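Local coordinates for protein MmoQ Response regulator (Methylococcus capsulatus, PDB 3LJX) that forms the HDOD-domain piece of a response regulator that, at full length, probably makes cyclic di-GMP from two GTP molecules, at residues N27-E32 against A82-A87; Y157-R162 against R174-T179. One frame throughout, in Å; residues are numbered along the deposited sequence.

How the contacts relate
Contact 1 and contact 2 sit in one all-helical chain and both belong to the HDOD domain, but they lie in separate regions of it. Their centres are 36 Å apart and their nearest atoms about 23 Å, so they do not touch. Contact 1 comes first along the chain. It joins the end of helix 19-29 to helix 80-88 across 49 intervening residues, which include helices 36-43, 47-58 and 71-78. Contact 2 opens after contact 1 has closed. It pairs helix 154-163 with its immediate successor, helix 166-177. One contact therefore ties together distant parts of the sequence, while the other closes a local hairpin.

Contact 1: N27-E32 against A82-A87; sequences NLAQRE and AVRQFA
A29 and A87 meet through their methyl groups, with CB of A29 3.8 Å from CB of A87. This is the apolar part of the contact. Both alanines are buried. The backbones run close here, CA of A29 being 6.1 Å from CA of R84, and the small side chain of A29 is consistent with this. L88 also touches A29, and I43 of helix 36-43 packs on A87.

The polar part rests on R84. Its NE makes a weak hydrogen bond to the backbone O of A29 at 3.4 Å, with an N-H...O angle of 146°. The carbonyl lies at the edge of the guanidinium, in its plane. CG of R84 is anti to the backbone N (chi1 -172°), and the chain bends at chi3 (-105°), which brings NE round to A29 O. CD of R84 lies 3.8 Å from A29 O, alongside the bond. The carbonyl belongs to the last residue of helix 19-29, so R84 meets the chain where the helix gives way to loop. V34 touches the R84 side chain.

This is a helix-helix contact in the helical HDOD domain: the C-terminal end of helix 19-29 meets helix 80-88 through an alanine pair and a weak arginine-to-carbonyl bond.

Contact 2: Y157-R162 against R174-T179; sequences YSECLR and RERFAT
A helical hairpin is closed here, with the side chains of helix 154-163 meeting the last turn of helix 166-177. E159 and R176 form a salt bridge at its exposed side. NH2 of R176 donates to OE1 of E159 at 3.0 Å, with an N-H...O angle of 142°. The donor comes nearly along the C-O axis of the carboxylate, but the oxygen is tilted from the guanidinium plane, and the two flat groups stand 75° apart. R176 reaches across by bending at chi2 (-72°) and again at chi3. E175 adds a long salt bridge to NH1 of R176, making a three-residue network. CG of R176 also touches SG of C160 at 3.7 Å. With an alanine in place of R176, E159 would probably lose its charge partner on the neighbouring helix, and the sulfur of C160 its contact with CG.

Deeper in, the F177 ring reaches toward helix 154-163. Its CE2 lies 3.8 Å from CD1 of Y157 and 4.0 Å from SG of C160. SG of C160 stands oblique to the F177 ring, 5.1 Å from its centroid. The side chains of Y157 and F177 cross at about a right angle. W153 stacks on F177, and Y157 OH is hydrogen-bonded to E173.

The consecutive helices 154-163 and 166-177 thus form a helical hairpin of the all-helical HDOD domain, joined by a Cys sulfur-aromatic contact and an interhelical salt bridge.

Contact 1: N27-E32 against A82-A87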
loop_
_atom_site.group_PDB
_atom_site.type_symbol
_atom_site.label_atom_id
_atom_site.label_comp_id
_atom_site.label_asym_id
_atom_site.label_seq_id
_atom_site.Cartn_x
_atom_site.Cartn_y
_atom_site.Cartn_z
ATOM N N ASN A 27 -1.784 -15.506 15.907
ATOM C CA ASN A 27 -1.170 -15.808 17.189
ATOM C C ASN A 27 -1.359 -14.665 18.174
ATOM O O ASN A 27 -1.820 -14.861 19.293
ATOM C CB ASN A 27 0.315 -16.094 17.013
ATOM C CG ASN A 27 1.020 -16.299 18.335
ATOM O OD1 ASN A 27 1.693 -15.396 18.842
ATOM N ND2 ASN A 27 0.857 -17.490 18.914
ATOM N N LEU A 28 -1.007 -13.462 17.741
ATOM C CA LEU A 28 -1.160 -12.261 18.562
ATOM C C LEU A 28 -2.634 -11.947 18.861
ATOM O O LEU A 28 -2.991 -11.574 19.978
ATOM C CB LEU A 28 -0.509 -11.074 17.857
ATOM C CG LEU A 28 -0.149 -9.903 18.749
ATOM C CD1 LEU A 28 0.796 -10.384 19.853
ATOM C CD2 LEU A 28 0.484 -8.781 17.915
ATOM N N ALA A 29 -3.489 -12.096 17.855
ATOM C CA ALA A 29 -4.898 -11.792 18.028
ATOM C C ALA A 29 -5.553 -12.724 19.061
ATOM O O ALA A 29 -6.490 -12.332 19.759
ATOM C CB ALA A 29 -5.629 -11.855 16.681
ATOM N N GLN A 30 -5.049 -13.953 19.155
ATOM C CA GLN A 30 -5.581 -14.932 20.103
ATOM C C GLN A 30 -4.875 -14.845 21.442
ATOM O O GLN A 30 -5.209 -15.571 22.371
ATOM C CB GLN A 30 -5.437 -16.343 19.555
ATOM C CG GLN A 30 -6.337 -16.626 18.391
ATOM C CD GLN A 30 -5.838 -17.786 17.542
ATOM O OE1 GLN A 30 -6.501 -18.191 16.590
ATOM N NE2 GLN A 30 -4.672 -18.321 17.879
ATOM N N ARG A 31 -3.885 -13.969 21.536
ATOM C CA ARG A 31 -3.151 -13.848 22.776
ATOM C C ARG A 31 -4.040 -13.158 23.797
ATOM O O ARG A 31 -4.677 -12.149 23.502
ATOM C CB ARG A 31 -1.837 -13.101 22.567
ATOM C CG ARG A 31 -0.729 -13.593 23.487
ATOM C CD ARG A 31 0.661 -13.393 22.889
ATOM N NE ARG A 31 1.042 -11.987 22.780
ATOM C CZ ARG A 31 0.842 -11.066 23.722
ATOM N NH1 ARG A 31 0.256 -11.383 24.870
ATOM N NH2 ARG A 31 1.234 -9.818 23.510
ATOM N N GLU A 32 -4.091 -13.730 24.996
ATOM C CA GLU A 32 -4.949 -13.230 26.059
ATOM C C GLU A 32 -4.822 -11.718 26.196
ATOM O O GLU A 32 -5.816 -10.991 26.106
ATOM C CB GLU A 32 -4.585 -13.907 27.385
ATOM C CG GLU A 32 -5.604 -13.722 28.507
ATOM C CD GLU A 32 -6.716 -14.763 28.477
ATOM O OE1 GLU A 32 -7.167 -15.134 27.371
ATOM O OE2 GLU A 32 -7.139 -15.204 29.569
ATOM N N ALA A 82 -13.288 -4.656 17.851
ATOM C CA ALA A 82 -13.705 -4.732 16.452
ATOM C C ALA A 82 -12.511 -5.027 15.542
ATOM O O ALA A 82 -12.589 -5.886 14.669
ATOM C CB ALA A 82 -14.419 -3.455 16.018
ATOM N N VAL A 83 -11.394 -4.335 15.761
ATOM C CA VAL A 83 -10.232 -4.551 14.920
ATOM C C VAL A 83 -9.724 -5.981 15.104
ATOM O O VAL A 83 -9.295 -6.632 14.139
ATOM C CB VAL A 83 -9.123 -3.519 15.202
ATOM C CG1 VAL A 83 -7.787 -3.982 14.624
ATOM C CG2 VAL A 83 -9.541 -2.150 14.653
ATOM N N ARG A 84 -9.799 -6.476 16.337
ATOM C CA ARG A 84 -9.381 -7.844 16.627
ATOM C C ARG A 84 -10.189 -8.865 15.814
ATOM O O ARG A 84 -9.634 -9.838 15.285
ATOM C CB ARG A 84 -9.482 -8.144 18.120
ATOM C CG ARG A 84 -8.877 -9.484 18.496
ATOM C CD ARG A 84 -9.428 -9.995 19.812
ATOM N NE ARG A 84 -8.466 -9.861 20.894
ATOM C CZ ARG A 84 -8.542 -8.937 21.843
ATOM N NH1 ARG A 84 -9.552 -8.065 21.845
ATOM N NH2 ARG A 84 -7.612 -8.896 22.792
ATOM N N GLN A 85 -11.493 -8.634 15.694
ATOM C CA GLN A 85 -12.340 -9.481 14.851
ATOM C C GLN A 85 -11.782 -9.627 13.425
ATOM O O GLN A 85 -11.808 -10.717 12.851
ATOM C CB GLN A 85 -13.773 -8.933 14.801
ATOM C CG GLN A 85 -14.529 -9.066 16.120
ATOM C CD GLN A 85 -14.867 -10.504 16.436
ATOM O OE1 GLN A 85 -15.382 -11.227 15.579
ATOM N NE2 GLN A 85 -14.583 -10.933 17.666
ATOM N N PHE A 86 -11.297 -8.531 12.844
ATOM C CA PHE A 86 -10.757 -8.589 11.490
ATOM C C PHE A 86 -9.484 -9.419 11.474
ATOM O O PHE A 86 -9.251 -10.214 10.547
ATOM C CB PHE A 86 -10.493 -7.184 10.947
ATOM C CG PHE A 86 -11.726 -6.515 10.428
ATOM C CD1 PHE A 86 -12.134 -6.711 9.119
ATOM C CD2 PHE A 86 -12.503 -5.719 11.258
ATOM C CE1 PHE A 86 -13.289 -6.106 8.634
ATOM C CE2 PHE A 86 -13.666 -5.116 10.786
ATOM C CZ PHE A 86 -14.061 -5.312 9.472
ATOM N N ALA A 87 -8.662 -9.235 12.507
ATOM C CA ALA A 87 -7.443 -10.032 12.667
ATOM C C ALA A 87 -7.729 -11.535 12.829
ATOM O O ALA A 87 -7.060 -12.368 12.214
ATOM C CB ALA A 87 -6.601 -9.506 13.819
#

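Contact 2: Y157-R162 against R174-T179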
loop_
_atom_site.group_PDB
_atom_site.type_symbol
_atom_site.label_atom_id
_atom_site.label_comp_id
_atom_site.label_asym_id
_atom_site.label_seq_id
_atom_site.Cartn_x
_atom_site.Cartn_y
_atom_site.Cartn_z
ATOM N N TYR A 157 -4.175 -12.515 -15.679
ATOM C CA TYR A 157 -3.099 -11.620 -15.287
ATOM C C TYR A 157 -1.740 -12.295 -15.462
ATOM O O TYR A 157 -0.773 -11.626 -15.798
ATOM C CB TYR A 157 -3.289 -11.081 -13.866
ATOM C CG TYR A 157 -2.505 -9.815 -13.584
ATOM C CD1 TYR A 157 -2.567 -8.724 -14.450
ATOM C CD2 TYR A 157 -1.712 -9.701 -12.448
ATOM C CE1 TYR A 157 -1.860 -7.556 -14.191
ATOM C CE2 TYR A 157 -1.001 -8.537 -12.175
ATOM C CZ TYR A 157 -1.077 -7.467 -13.053
ATOM O OH TYR A 157 -0.366 -6.304 -12.788
ATOM N N SER A 158 -1.667 -13.612 -15.272
ATOM C CA SER A 158 -0.424 -14.341 -15.595
ATOM C C SER A 158 -0.020 -14.170 -17.056
ATOM O O SER A 158 1.154 -13.969 -17.355
ATOM C CB SER A 158 -0.517 -15.825 -15.257
ATOM O OG SER A 158 -0.354 -16.042 -13.867
ATOM N N GLU A 159 -0.985 -14.236 -17.969
ATOM C CA GLU A 159 -0.699 -13.912 -19.364
ATOM C C GLU A 159 -0.072 -12.516 -19.485
ATOM O O GLU A 159 0.997 -12.356 -20.080
ATOM C CB GLU A 159 -1.957 -13.977 -20.227
ATOM C CG GLU A 159 -2.568 -15.353 -20.383
ATOM C CD GLU A 159 -3.836 -15.326 -21.243
ATOM O OE1 GLU A 159 -4.009 -14.352 -22.016
ATOM O OE2 GLU A 159 -4.657 -16.272 -21.145
ATOM N N CYS A 160 -0.734 -11.502 -18.935
ATOM C CA CYS A 160 -0.204 -10.145 -19.034
ATOM C C CYS A 160 1.216 -10.062 -18.474
ATOM O O CYS A 160 2.109 -9.494 -19.093
ATOM C CB CYS A 160 -1.108 -9.160 -18.303
ATOM S SG CYS A 160 -2.790 -9.098 -18.949
ATOM N N LEU A 161 1.424 -10.652 -17.305
ATOM C CA LEU A 161 2.712 -10.552 -16.633
ATOM C C LEU A 161 3.830 -11.223 -17.423
ATOM O O LEU A 161 4.970 -10.770 -17.400
ATOM C CB LEU A 161 2.621 -11.140 -15.221
ATOM C CG LEU A 161 1.811 -10.294 -14.229
ATOM C CD1 LEU A 161 1.800 -10.955 -12.867
ATOM C CD2 LEU A 161 2.367 -8.882 -14.130
ATOM N N ARG A 162 3.509 -12.300 -18.129
ATOM C CA ARG A 162 4.525 -12.994 -18.916
ATOM C C ARG A 162 4.905 -12.242 -20.193
ATOM O O ARG A 162 6.039 -12.341 -20.649
ATOM C CB ARG A 162 4.091 -14.427 -19.224
ATOM C CG ARG A 162 4.036 -15.283 -17.977
ATOM C CD ARG A 162 3.457 -16.645 -18.238
ATOM N NE ARG A 162 3.643 -17.505 -17.073
ATOM C CZ ARG A 162 2.654 -18.103 -16.410
ATOM N NH1 ARG A 162 1.391 -17.945 -16.798
ATOM N NH2 ARG A 162 2.937 -18.866 -15.361
ATOM N N ARG A 174 -5.278 -2.410 -19.400
ATOM C CA ARG A 174 -6.445 -1.658 -19.868
ATOM C C ARG A 174 -7.258 -2.440 -20.905
ATOM O O ARG A 174 -8.486 -2.427 -20.887
ATOM C CB ARG A 174 -6.033 -0.289 -20.409
ATOM C CG ARG A 174 -5.637 0.686 -19.301
ATOM C CD ARG A 174 -5.084 1.985 -19.855
ATOM N NE ARG A 174 -4.617 2.869 -18.786
ATOM C CZ ARG A 174 -3.915 3.990 -18.975
ATOM N NH1 ARG A 174 -3.570 4.377 -20.200
ATOM N NH2 ARG A 174 -3.547 4.727 -17.931
ATOM N N GLU A 175 -6.563 -3.142 -21.788
ATOM C CA GLU A 175 -7.211 -3.942 -22.813
ATOM C C GLU A 175 -8.001 -5.104 -22.202
ATOM O O GLU A 175 -9.172 -5.332 -22.541
ATOM C CB GLU A 175 -6.141 -4.474 -23.759
ATOM C CG GLU A 175 -6.625 -4.938 -25.098
ATOM C CD GLU A 175 -5.459 -5.193 -26.045
ATOM O OE1 GLU A 175 -4.974 -4.223 -26.669
ATOM O OE2 GLU A 175 -5.013 -6.359 -26.147
ATOM N N ARG A 176 -7.360 -5.834 -21.291
ATOM C CA ARG A 176 -7.968 -7.033 -20.716
ATOM C C ARG A 176 -9.062 -6.720 -19.689
ATOM O O ARG A 176 -10.096 -7.394 -19.631
ATOM C CB ARG A 176 -6.886 -7.917 -20.087
ATOM C CG ARG A 176 -5.734 -8.275 -21.028
ATOM C CD ARG A 176 -6.180 -9.269 -22.086
ATOM N NE ARG A 176 -5.267 -10.403 -22.185
ATOM C CZ ARG A 176 -4.436 -10.595 -23.203
ATOM N NH1 ARG A 176 -4.422 -9.736 -24.216
ATOM N NH2 ARG A 176 -3.625 -11.647 -23.214
ATOM N N PHE A 177 -8.841 -5.672 -18.900
ATOM C CA PHE A 177 -9.628 -5.443 -17.694
ATOM C C PHE A 177 -10.333 -4.086 -17.645
ATOM O O PHE A 177 -11.080 -3.811 -16.711
ATOM C CB PHE A 177 -8.717 -5.550 -16.462
ATOM C CG PHE A 177 -7.853 -6.785 -16.436
ATOM C CD1 PHE A 177 -8.416 -8.046 -16.330
ATOM C CD2 PHE A 177 -6.477 -6.680 -16.467
ATOM C CE1 PHE A 177 -7.618 -9.184 -16.281
ATOM C CE2 PHE A 177 -5.678 -7.814 -16.418
ATOM C CZ PHE A 177 -6.250 -9.061 -16.327
ATOM N N ALA A 178 -10.084 -3.236 -18.636
ATOM C CA ALA A 178 -10.565 -1.850 -18.618
ATOM C C ALA A 178 -10.141 -1.117 -17.353
ATOM O O ALA A 178 -10.857 -0.242 -16.873
ATOM C CB ALA A 178 -12.062 -1.781 -18.768
ATOM N N THR A 179 -8.984 -1.482 -16.813
ATOM C CA THR A 179 -8.367 -0.717 -15.745
ATOM C C THR A 179 -6.917 -1.159 -15.689
ATOM O O THR A 179 -6.549 -2.140 -16.333
ATOM C CB THR A 179 -9.075 -0.949 -14.392
ATOM O OG1 THR A 179 -8.502 -0.094 -13.400
ATOM C CG2 THR A 179 -8.934 -2.374 -13.955
#